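Local coordinates for exodeoxyribonuclease (Neisseria meningitidis, PDB 2JC5), which probably acts in DNA repair as a metal-dependent phosphodiesterase that cuts DNA at apurinic or apyrimidinic sites, at residues A[153-156]-A[157-160]; A[237-240]-A[241-244]. All coordinates share one frame; numbering follows the deposited sequence. Where two conformers were deposited one is given.

Contact 1 (A[153-156]-A[157-160]); sequences AHQN and IDLK
The backbone N of Gln-155 donates to Asp-158 OD2 at 2.8 Å, using the carboxylate's anti lone pair, and the amide N of Asp-158 answers with a bond to Gln-155 O at 2.9 Å. Gln-155 is thus gripped through both its N-H and its carbonyl by a single aspartate. In the return bond the donor sits above the carbonyl plane, 52° out of it. The other carboxylate oxygen, OD1, forms salt bridges with Arg-193 and Arg-219. A water donates to Asp-158 OD2 at 2.7 Å. A second turn bond, from Leu-159 N to Asn-156 O, is straight but long at 3.3 Å and weak. Asp-158 keeps CG beside its own backbone N (chi1 -63°), which swings the carboxylate back along the chain to the start of the turn. Packing is lighter: Ala-153 CB lies 4.0 Å from Asp-158 CB and 4.3 Å from Leu-159 CD2. This 3-10 turn lies in the loop after strand 143-147, the Ala-153 side chain about 9 Å from that of Asn-151, the predicted transition-state stabiliser. The two guanidinium groups probably stabilise the anionic form of buried Asp-158: OD2 closes the turn on Gln-155 N, while OD1 ties it to strand 217-225 and helix 191-195.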
loop_
_atom_site.group_PDB
_atom_site.type_symbol
_atom_site.label_atom_id
_atom_site.label_comp_id
_atom_site.label_asym_id
_atom_site.label_seq_id
_atom_site.Cartn_x
_atom_site.Cartn_y
_atom_site.Cartn_z
ATOM N N ALA A 153 -0.330 -2.399 12.221
ATOM C CA ALA A 153 -1.415 -3.361 12.435
ATOM C C ALA A 153 -2.388 -2.731 13.430
ATOM O O ALA A 153 -1.973 -2.194 14.457
ATOM C CB ALA A 153 -0.871 -4.692 12.967
ATOM N N HIS A 154 -3.685 -2.837 13.149
ATOM C CA HIS A 154 -4.669 -2.066 13.905
ATOM C C HIS A 154 -5.094 -2.721 15.226
ATOM O O HIS A 154 -5.021 -2.088 16.280
ATOM C CB HIS A 154 -5.872 -1.799 12.999
ATOM C CG HIS A 154 -6.929 -0.932 13.599
ATOM N ND1 HIS A 154 -8.225 -0.939 13.126
ATOM C CD2 HIS A 154 -6.915 -0.100 14.665
ATOM C CE1 HIS A 154 -8.953 -0.101 13.854
ATOM N NE2 HIS A 154 -8.184 0.416 14.796
ATOM N N GLN A 155 -5.514 -3.981 15.165
ATOM C CA GLN A 155 -6.130 -4.696 16.284
ATOM C C GLN A 155 -5.413 -6.015 16.517
ATOM O O GLN A 155 -4.601 -6.419 15.698
ATOM C CB GLN A 155 -7.595 -4.997 15.958
ATOM C CG GLN A 155 -8.436 -3.779 15.629
ATOM C CD GLN A 155 -9.907 -4.123 15.530
ATOM O OE1 GLN A 155 -10.378 -4.611 14.502
ATOM N NE2 GLN A 155 -10.636 -3.888 16.607
ATOM N N ASN A 156 -5.750 -6.709 17.603
ATOM C CA ASN A 156 -5.092 -7.978 17.919
ATOM C C ASN A 156 -5.205 -8.986 16.780
ATOM O O ASN A 156 -4.258 -9.726 16.493
ATOM C CB ASN A 156 -5.667 -8.593 19.196
ATOM C CG ASN A 156 -5.349 -7.799 20.434
ATOM O OD1 ASN A 156 -4.508 -6.919 20.422
ATOM N ND2 ASN A 156 -6.019 -8.138 21.528
ATOM N N ILE A 157 -6.369 -9.009 16.138
ATOM C CA ILE A 157 -6.612 -9.916 15.015
ATOM C C ILE A 157 -5.641 -9.719 13.843
ATOM O O ILE A 157 -5.434 -10.620 13.031
ATOM C CB ILE A 157 -8.073 -9.778 14.512
ATOM C CG1 ILE A 157 -8.443 -10.868 13.513
ATOM C CG2 ILE A 157 -8.367 -8.405 13.927
ATOM C CD1 ILE A 157 -9.873 -10.848 13.031
ATOM N N ASP A 158 -5.052 -8.539 13.765
ATOM C CA ASP A 158 -4.212 -8.158 12.628
ATOM C C ASP A 158 -2.757 -8.636 12.697
ATOM O O ASP A 158 -1.985 -8.375 11.781
ATOM C CB ASP A 158 -4.287 -6.641 12.464
ATOM C CG ASP A 158 -5.678 -6.176 12.124
ATOM O OD1 ASP A 158 -6.254 -6.747 11.169
ATOM O OD2 ASP A 158 -6.190 -5.250 12.795
ATOM N N LEU A 159 -2.368 -9.323 13.769
ATOM C CA LEU A 159 -1.049 -9.948 13.791
ATOM C C LEU A 159 -1.036 -11.195 14.675
ATOM O O LEU A 159 -1.869 -11.353 15.574
ATOM C CB LEU A 159 0.035 -8.941 14.191
ATOM C CG LEU A 159 0.091 -8.513 15.662
ATOM C CD1 LEU A 159 1.369 -7.750 15.945
ATOM C CD2 LEU A 159 -1.133 -7.668 16.063
ATOM N N LYS A 160 -0.090 -12.082 14.386
ATOM C CA LYS A 160 -0.007 -13.364 15.076
ATOM C C LYS A 160 0.368 -13.160 16.543
ATOM O O LYS A 160 -0.265 -13.737 17.440
ATOM C CB LYS A 160 1.019 -14.263 14.388
ATOM C CG LYS A 160 1.404 -15.563 15.123
ATOM C CD LYS A 160 0.228 -16.477 15.437
ATOM C CE LYS A 160 -0.363 -17.083 14.193
ATOM N NZ LYS A 160 -1.398 -18.126 14.503
HETATM O O HOH W 1 -8.757 -4.847 12.168
#

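Contact 2 (A[237-240]-A[241-244]); sequences HVYK and DEKF
One direct polar bond joins the side chains here: Tyr-239 OH donates to Glu-242 OE2 at 2.6 Å, on the anti lone pair of that oxygen. The carboxylate stands almost upright to the phenol ring, their planes 86° apart, with OE2 at the ring edge. Tyr-239 has CG anti to its main-chain N (chi1 -179°), a setting that carries the ring alongside the following residues and brings the hydroxyl to Glu-242.

Three waters fill in the polar network. One, in the plane of the phenol, donates to Tyr-239 OH at 2.6 Å and more loosely to Asp-241 OD2; the hydroxyl therefore gives one bond and receives another. A second links Tyr-239 O to Glu-242 O, and a third takes the N-H of Lys-240 and donates to Asp-241 OD1.

Among the packing contacts, Asp-241 N lies 3.9 Å above the centre of one face of the Tyr-239 ring. Asp-241 CB is 3.6 Å from Tyr-239 CZ, the two side chains crossing at about a right angle. Phe-244 CE2 meets the phenol edge at Tyr-239 CE2, 3.8 Å away. Tyr-23 stacks on Tyr-239 and also meets Phe-244, which Phe-20 touches edge-to-face. The aromatic cluster packs where the chain leaves edge strand 233-238 of the DNase I-like fold toward Asp-246, a metal ligand in this protein, and His-247, predicted to be catalytic.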
loop_
_atom_site.group_PDB
_atom_site.type_symbol
_atom_site.label_atom_id
_atom_site.label_comp_id
_atom_site.label_asym_id
_atom_site.label_seq_id
_atom_site.Cartn_x
_atom_site.Cartn_y
_atom_site.Cartn_z
ATOM N N HIS A 237 -8.695 -10.791 -1.797
ATOM C CA HIS A 237 -7.844 -11.876 -1.339
ATOM C C HIS A 237 -6.419 -11.409 -1.152
ATOM O O HIS A 237 -6.005 -10.403 -1.724
ATOM C CB HIS A 237 -7.906 -13.097 -2.270
ATOM C CG HIS A 237 -7.325 -12.882 -3.638
ATOM N ND1 HIS A 237 -8.066 -12.387 -4.691
ATOM C CD2 HIS A 237 -6.090 -13.146 -4.138
ATOM C CE1 HIS A 237 -7.305 -12.341 -5.775
ATOM N NE2 HIS A 237 -6.099 -12.782 -5.463
ATOM N N VAL A 238 -5.704 -12.133 -0.296
ATOM C CA VAL A 238 -4.260 -11.983 -0.159
ATOM C C VAL A 238 -3.630 -13.081 -0.995
ATOM O O VAL A 238 -3.819 -14.262 -0.714
ATOM C CB VAL A 238 -3.829 -12.054 1.311
ATOM C CG1 VAL A 238 -2.314 -11.928 1.445
ATOM C CG2 VAL A 238 -4.537 -10.955 2.125
ATOM N N TYR A 239 -2.884 -12.692 -2.019
ATOM C CA TYR A 239 -2.380 -13.659 -2.977
ATOM C C TYR A 239 -1.114 -14.337 -2.458
ATOM O O TYR A 239 -0.104 -13.669 -2.184
ATOM C CB TYR A 239 -2.084 -13.003 -4.329
ATOM C CG TYR A 239 -1.567 -13.986 -5.357
ATOM C CD1 TYR A 239 -2.420 -14.899 -5.970
ATOM C CD2 TYR A 239 -0.233 -14.016 -5.696
ATOM C CE1 TYR A 239 -1.955 -15.789 -6.902
ATOM C CE2 TYR A 239 0.248 -14.908 -6.646
ATOM C CZ TYR A 239 -0.617 -15.789 -7.243
ATOM O OH TYR A 239 -0.180 -16.696 -8.177
ATOM N N LYS A 240 -1.189 -15.663 -2.302
ATOM C CA LYS A 240 -0.120 -16.446 -1.725
ATOM C C LYS A 240 0.277 -17.671 -2.546
ATOM O O LYS A 240 1.080 -18.468 -2.085
ATOM C CB LYS A 240 -0.478 -16.830 -0.276
ATOM C CG LYS A 240 -0.482 -15.607 0.646
ATOM C CD LYS A 240 -1.235 -15.799 1.930
ATOM C CE LYS A 240 -0.481 -16.647 2.883
ATOM N NZ LYS A 240 -1.294 -16.786 4.137
ATOM N N ASP A 241 -0.216 -17.790 -3.774
ATOM C CA ASP A 241 0.103 -18.979 -4.580
ATOM C C ASP A 241 1.549 -18.940 -5.056
ATOM O O ASP A 241 2.135 -19.977 -5.325
ATOM C CB ASP A 241 -0.825 -19.114 -5.793
ATOM C CG ASP A 241 -2.273 -19.369 -5.417
ATOM O OD1 ASP A 241 -2.552 -19.713 -4.254
ATOM O OD2 ASP A 241 -3.150 -19.229 -6.299
ATOM N N GLU A 242 2.108 -17.737 -5.167
ATOM C CA GLU A 242 3.518 -17.514 -5.441
ATOM C C GLU A 242 4.008 -16.491 -4.437
ATOM O O GLU A 242 3.202 -15.749 -3.881
ATOM C CB GLU A 242 3.741 -16.947 -6.840
ATOM C CG GLU A 242 3.130 -17.723 -7.990
ATOM C CD GLU A 242 3.085 -16.855 -9.230
ATOM O OE1 GLU A 242 4.131 -16.729 -9.889
ATOM O OE2 GLU A 242 2.024 -16.240 -9.503
ATOM N N LYS A 243 5.320 -16.447 -4.240
ATOM C CA LYS A 243 5.962 -15.548 -3.287
ATOM C C LYS A 243 6.943 -14.650 -4.021
ATOM O O LYS A 243 7.914 -15.146 -4.622
ATOM C CB LYS A 243 6.680 -16.368 -2.218
ATOM C CG LYS A 243 7.284 -15.556 -1.086
ATOM C CD LYS A 243 6.212 -15.013 -0.188
ATOM C CE LYS A 243 6.729 -14.643 1.213
ATOM N NZ LYS A 243 5.870 -13.564 1.725
ATOM N N PHE A 244 6.681 -13.338 -3.979
ATOM C CA PHE A 244 7.449 -12.337 -4.724
ATOM C C PHE A 244 8.252 -11.408 -3.848
ATOM O O PHE A 244 9.055 -10.621 -4.354
ATOM C CB PHE A 244 6.498 -11.422 -5.506
ATOM C CG PHE A 244 5.491 -12.147 -6.343
ATOM C CD1 PHE A 244 5.893 -13.013 -7.332
ATOM C CD2 PHE A 244 4.138 -11.925 -6.182
ATOM C CE1 PHE A 244 4.957 -13.656 -8.133
ATOM C CE2 PHE A 244 3.212 -12.582 -6.970
ATOM C CZ PHE A 244 3.632 -13.451 -7.953
HETATM O O HOH W 2 2.590 -13.953 -2.008
HETATM O O HOH W 3 -1.675 -18.702 -8.988
HETATM O O HOH W 4 -3.489 -17.296 -2.868
#

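Contact 1 comes first along the chain, in the loop between strand 143-147 and helix 173-184; contact 2 follows where strand 233-238 runs into the connection to strand 250-254. Their centres are about 20 Å apart and their nearest atoms about 10 Å, without touching. Each is associated with a different sheet of the DNase I-like fold: 153-160 adjoins strand 217-225 of the seven-stranded sheet, whereas 237-244 leaves the outermost strand of the six-stranded one. In contact 2 the Phe-244 side chain is about 8 Å from those of metal-binding Asn-10 and of His-247, predicted to be catalytic; contact 1 follows the predicted catalytic residues Asp-149 and Asn-151, placing both loops near the probable catalytic region.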